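Local coordinates for protein BIFUNCTIONAL PROTEIN Proline utilization A (PutA) (Corynebacterium freiburgense, PDB 5UX5) that catalyses the two-step oxidation of proline to glutamate, pairing an FAD-dependent proline dehydrogenase with an NAD-dependent aldehyde dehydrogenase in one chain, at residues W913-S918 with V1044-R1049; L208-L213 with I243-E248. One frame throughout, in Å; residues are numbered along the deposited sequence.

Interaction 1: residues W913-S918 with V1044-R1049; sequences WEDIES and VLADGR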
# COMPACT_ATOMS: atom_id res chain seq x y z
N TRP A 913 -26.97 -1.01 -24.41
CA TRP A 913 -28.17 -1.11 -23.59
C TRP A 913 -29.39 -0.58 -24.35
O TRP A 913 -29.28 0.35 -25.16
CB TRP A 913 -28.01 -0.33 -22.28
CG TRP A 913 -27.03 -0.94 -21.32
CD1 TRP A 913 -25.68 -0.81 -21.35
CD2 TRP A 913 -27.33 -1.79 -20.20
NE1 TRP A 913 -25.11 -1.52 -20.32
CE2 TRP A 913 -26.10 -2.14 -19.60
CE3 TRP A 913 -28.52 -2.31 -19.67
CZ2 TRP A 913 -26.02 -2.98 -18.49
CZ3 TRP A 913 -28.43 -3.14 -18.55
CH2 TRP A 913 -27.20 -3.46 -17.98
N GLU A 914 -30.55 -1.17 -24.05
CA GLU A 914 -31.80 -0.73 -24.64
C GLU A 914 -32.88 -0.65 -23.58
O GLU A 914 -32.91 -1.46 -22.65
CB GLU A 914 -32.26 -1.69 -25.75
CG GLU A 914 -32.59 -3.11 -25.28
CD GLU A 914 -33.02 -4.04 -26.42
OE1 GLU A 914 -33.64 -3.56 -27.40
OE2 GLU A 914 -32.71 -5.24 -26.37
N ASP A 915 -33.78 0.32 -23.71
CA ASP A 915 -34.96 0.33 -22.85
C ASP A 915 -35.81 -0.93 -23.07
O ASP A 915 -35.89 -1.46 -24.19
CB ASP A 915 -35.79 1.59 -23.12
CG ASP A 915 -35.24 2.84 -22.46
OD1 ASP A 915 -34.82 2.76 -21.29
OD2 ASP A 915 -35.20 3.90 -23.09
N ILE A 916 -36.41 -1.43 -22.00
CA ILE A 916 -37.41 -2.50 -22.08
C ILE A 916 -38.72 -2.01 -21.46
O ILE A 916 -38.78 -0.97 -20.81
CB ILE A 916 -36.96 -3.81 -21.41
CG1 ILE A 916 -36.72 -3.66 -19.91
CG2 ILE A 916 -35.75 -4.42 -22.11
CD1 ILE A 916 -36.13 -4.94 -19.29
N GLU A 917 -39.78 -2.76 -21.72
CA GLU A 917 -41.07 -2.48 -21.09
C GLU A 917 -41.04 -2.98 -19.66
O GLU A 917 -40.63 -4.12 -19.39
CB GLU A 917 -42.20 -3.12 -21.87
CG GLU A 917 -42.18 -2.76 -23.33
CD GLU A 917 -43.54 -2.91 -23.97
OE1 GLU A 917 -43.80 -2.20 -24.98
OE2 GLU A 917 -44.36 -3.71 -23.45
N SER A 918 -41.43 -2.12 -18.73
CA SER A 918 -41.43 -2.49 -17.33
C SER A 918 -42.40 -1.58 -16.61
O SER A 918 -42.76 -0.51 -17.10
CB SER A 918 -40.03 -2.36 -16.72
OG SER A 918 -39.61 -1.01 -16.74
N VAL A 1044 -31.05 7.28 -27.06
CA VAL A 1044 -31.29 7.92 -25.78
C VAL A 1044 -32.18 7.01 -24.95
O VAL A 1044 -33.30 6.69 -25.36
CB VAL A 1044 -31.91 9.31 -25.96
CG1 VAL A 1044 -32.10 9.96 -24.63
CG2 VAL A 1044 -31.00 10.16 -26.82
N LEU A 1045 -31.71 6.62 -23.77
CA LEU A 1045 -32.44 5.67 -22.94
C LEU A 1045 -33.30 6.39 -21.91
O LEU A 1045 -32.87 7.38 -21.29
CB LEU A 1045 -31.51 4.71 -22.21
CG LEU A 1045 -30.64 3.91 -23.14
CD1 LEU A 1045 -29.88 2.85 -22.34
CD2 LEU A 1045 -31.44 3.31 -24.25
N ALA A 1046 -34.51 5.88 -21.74
CA ALA A 1046 -35.34 6.32 -20.63
C ALA A 1046 -34.68 5.96 -19.31
O ALA A 1046 -34.75 6.74 -18.36
CB ALA A 1046 -36.73 5.71 -20.74
N ASP A 1047 -34.05 4.79 -19.24
CA ASP A 1047 -33.47 4.29 -18.00
C ASP A 1047 -32.28 5.14 -17.60
O ASP A 1047 -31.18 4.95 -18.13
CB ASP A 1047 -33.04 2.83 -18.13
CG ASP A 1047 -32.91 2.13 -16.75
OD1 ASP A 1047 -33.03 2.82 -15.71
OD2 ASP A 1047 -32.67 0.90 -16.70
N GLY A 1048 -32.47 6.00 -16.60
CA GLY A 1048 -31.37 6.81 -16.12
C GLY A 1048 -30.24 6.01 -15.50
O GLY A 1048 -29.09 6.49 -15.48
N ARG A 1049 -30.53 4.79 -15.02
CA ARG A 1049 -29.45 3.94 -14.53
C ARG A 1049 -28.38 3.77 -15.58
O ARG A 1049 -27.21 3.60 -15.24
CB ARG A 1049 -29.99 2.57 -14.11
CG ARG A 1049 -28.95 1.68 -13.46
CD ARG A 1049 -28.27 2.40 -12.29
NE ARG A 1049 -27.21 1.61 -11.64
CZ ARG A 1049 -25.94 1.57 -12.05
NH1 ARG A 1049 -25.54 2.26 -13.11
NH2 ARG A 1049 -25.04 0.84 -11.41
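Asp-915 has a chi1 of -79°, which turns its carboxylate toward the backbone amides of Ala-1046 and Asp-1047, in the turn that leads into helix 1048-1051. The first torsion of Leu-1045 sends its methyls the other way, toward Trp-913 and Glu-914 of strand 911-915.

The carboxylate grips two successive backbone amides. OD2 of Asp-915 accepts from Ala-1046 N in a nearly straight bond, 166° at the hydrogen. This bond is modelled very short, and its length carries no weight at this resolution. OD1 of Asp-915 accepts from Asp-1047 N at 3.0 Å through its syn lone pair; this bond is more bent, at 146°. Held through both oxygens, the carboxylate is restrained from turning about its CB-CG bond. The CB of Ala-1046 lies against the same group.

The apolar part is small. CD1 of Leu-1045 touches CB of Trp-913 at 3.7 Å, so the indole ring itself is not what the leucine meets. CD2 of Leu-1045 lies along the strand backbone, 4.1 Å from CA of Glu-914.

Asp-1047 is the N-cap of the short helix. Its OD1 accepts from Arg-1049 N at 3.3 Å, met from above the carboxylate plane. Its OD2 bonds to Ser-580 OG. Asp-915 thus binds the backbone N of the residue whose side chain caps the helix.

The contact joins strand 911-915, antiparallel to strand 580-591 of the aldehyde dehydrogenase half, to the C-terminal region, at the loop after strand 1038-1040. Glu-914 is linked to Lys-581 by backbone hydrogen bonding. Trp-913 NE1 bonds to Ala-908 O, and its ring makes a cation-pi contact with Arg-1050. Phe-937 of helix 936-953 packs on Asp-915 and Ala-1046, while Arg-989 of helix 984-997 binds Leu-1045 O.

Interaction 2: residues L208-L213 with I243-E248; sequences LLKERL and IRLFEE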
# COMPACT_ATOMS: atom_id res chain seq x y z
N LEU A 208 24.26 -6.14 6.15
CA LEU A 208 24.38 -4.71 6.30
C LEU A 208 24.33 -4.33 7.77
O LEU A 208 25.09 -3.48 8.22
CB LEU A 208 23.28 -3.99 5.51
CG LEU A 208 23.43 -2.47 5.38
CD1 LEU A 208 24.81 -2.12 4.86
CD2 LEU A 208 22.37 -1.80 4.54
N LEU A 209 23.44 -4.95 8.53
CA LEU A 209 23.31 -4.62 9.95
C LEU A 209 24.56 -5.01 10.73
O LEU A 209 25.02 -4.26 11.60
CB LEU A 209 22.06 -5.31 10.52
CG LEU A 209 20.73 -4.68 10.07
CD1 LEU A 209 19.66 -5.73 10.07
CD2 LEU A 209 20.32 -3.49 10.94
N LYS A 210 25.13 -6.18 10.42
CA LYS A 210 26.36 -6.59 11.07
C LYS A 210 27.51 -5.68 10.68
O LYS A 210 28.32 -5.30 11.54
CB LYS A 210 26.67 -8.05 10.71
CG LYS A 210 25.75 -9.04 11.41
CD LYS A 210 26.21 -10.46 11.18
CE LYS A 210 26.42 -10.74 9.71
NZ LYS A 210 26.73 -12.19 9.45
N GLU A 211 27.61 -5.33 9.40
CA GLU A 211 28.65 -4.43 8.95
C GLU A 211 28.57 -3.08 9.66
O GLU A 211 29.60 -2.47 9.99
CB GLU A 211 28.55 -4.25 7.44
CG GLU A 211 29.50 -3.24 6.85
CD GLU A 211 29.18 -2.95 5.41
OE1 GLU A 211 28.65 -3.86 4.71
OE2 GLU A 211 29.44 -1.81 4.97
N ARG A 212 27.36 -2.62 9.94
CA ARG A 212 27.20 -1.32 10.57
C ARG A 212 27.28 -1.36 12.09
O ARG A 212 27.70 -0.36 12.69
CB ARG A 212 25.87 -0.70 10.15
CG ARG A 212 25.86 -0.23 8.72
CD ARG A 212 24.55 0.42 8.42
NE ARG A 212 24.52 1.02 7.10
CZ ARG A 212 23.43 1.57 6.58
NH1 ARG A 212 22.31 1.56 7.28
NH2 ARG A 212 23.45 2.14 5.38
N LEU A 213 26.89 -2.47 12.73
CA LEU A 213 26.81 -2.51 14.18
C LEU A 213 28.10 -2.97 14.87
O LEU A 213 28.26 -2.71 16.07
CB LEU A 213 25.65 -3.39 14.63
CG LEU A 213 24.28 -2.71 14.63
CD1 LEU A 213 23.21 -3.76 14.85
CD2 LEU A 213 24.24 -1.68 15.73
N ILE A 243 16.65 -11.46 15.29
CA ILE A 243 17.16 -12.68 15.93
C ILE A 243 18.37 -13.19 15.17
O ILE A 243 19.34 -13.66 15.76
CB ILE A 243 16.07 -13.76 15.99
CG1 ILE A 243 14.97 -13.41 16.96
CG2 ILE A 243 16.69 -15.10 16.33
CD1 ILE A 243 13.75 -14.22 16.69
N ARG A 244 18.30 -13.14 13.83
CA ARG A 244 19.42 -13.61 13.03
C ARG A 244 20.62 -12.68 13.20
O ARG A 244 21.77 -13.14 13.27
CB ARG A 244 19.02 -13.70 11.57
CG ARG A 244 20.10 -14.22 10.72
CD ARG A 244 19.61 -14.45 9.35
NE ARG A 244 20.72 -14.57 8.43
CZ ARG A 244 20.58 -14.75 7.12
NH1 ARG A 244 19.36 -14.82 6.60
NH2 ARG A 244 21.65 -14.86 6.35
N LEU A 245 20.37 -11.38 13.24
CA LEU A 245 21.45 -10.45 13.50
C LEU A 245 22.11 -10.76 14.84
O LEU A 245 23.33 -10.90 14.92
CB LEU A 245 20.89 -9.02 13.47
CG LEU A 245 21.60 -7.94 14.26
CD1 LEU A 245 22.95 -7.68 13.63
CD2 LEU A 245 20.71 -6.70 14.28
N PHE A 246 21.29 -10.94 15.88
CA PHE A 246 21.78 -11.24 17.22
C PHE A 246 22.65 -12.49 17.25
O PHE A 246 23.77 -12.47 17.76
CB PHE A 246 20.58 -11.39 18.14
CG PHE A 246 20.88 -11.47 19.60
CD1 PHE A 246 21.40 -10.38 20.28
CD2 PHE A 246 20.50 -12.59 20.34
CE1 PHE A 246 21.62 -10.45 21.67
CE2 PHE A 246 20.71 -12.66 21.72
CZ PHE A 246 21.26 -11.59 22.38
N GLU A 247 22.17 -13.59 16.66
CA GLU A 247 22.87 -14.87 16.81
C GLU A 247 24.12 -14.95 15.95
O GLU A 247 25.15 -15.48 16.39
CB GLU A 247 21.92 -16.03 16.49
CG GLU A 247 20.83 -16.12 17.52
CD GLU A 247 19.84 -17.25 17.31
OE1 GLU A 247 18.79 -17.18 17.97
OE2 GLU A 247 20.06 -18.17 16.50
N GLU A 248 24.07 -14.43 14.74
CA GLU A 248 25.28 -14.45 13.94
C GLU A 248 26.37 -13.57 14.59
O GLU A 248 27.50 -14.02 14.79
CB GLU A 248 24.96 -14.00 12.52
CG GLU A 248 24.20 -15.04 11.73
CD GLU A 248 24.04 -14.64 10.28
OE1 GLU A 248 23.28 -15.32 9.53
OE2 GLU A 248 24.68 -13.63 9.89
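Leu-245 supplies the apolar contact with helix 202-221. Its CD1 lies 3.8 Å from Lys-210 CG and 4.0 Å from Leu-209 CB. Its CD2 meets Leu-213 CD1 at 3.9 Å. The side chains of Leu-245 and Leu-213 cross at about a right angle. Those of Leu-245 and Lys-210 run past each other in opposite directions. Leu-245 therefore packs on residues from successive turns of the facing helix.

The polar part is a salt-bridge network. Lys-210 NZ donates to Glu-248 OE2, nearly in line with the C-O bond. The pair is modelled at a short 2.5 Å, a length not to be leaned on at this resolution. The lysine chain bends at chi3 (-52°), which swings its amine to the carboxylate. Glu-248 is extended beyond CG. Its other oxygen, OE1, takes Arg-244 NE at 2.9 Å from one turn earlier, above the carboxylate plane. Glu-248 is thus held between two cations, which would probably favour its charged form. Glu-207 also pairs with Lys-210, and Asp-203 with Arg-244.

The axes of the two segments pass 10.1 Å apart with a signed crossing angle of -53°. Both helices belong to the helical layer outside the parallel strands of the TIM-barrel proline dehydrogenase domain, and they flank strand 228-232 in the chain. Helix 239-251 also packs on helix 271-287, and Phe-246 packs on Ala-260 and Ile-262 of strand 260-265.

Interaction 1 is partly buried and lies in the aldehyde dehydrogenase half and the C-terminal region. Interaction 2 is a buried contact in the proline dehydrogenase barrel. They share no helix or strand, and their centres are about 68 Å apart, on opposite sides of the chain's centre. Interaction 1 joins residues more than a hundred positions apart. Its bonds tie a strand end to a distant loop through backbone amides. Interaction 2 joins neighbouring helices of one barrel, where leucine packing is combined with paired charges. A carboxylate takes two donors in both: main-chain amides in interaction 1, charged side chains in interaction 2.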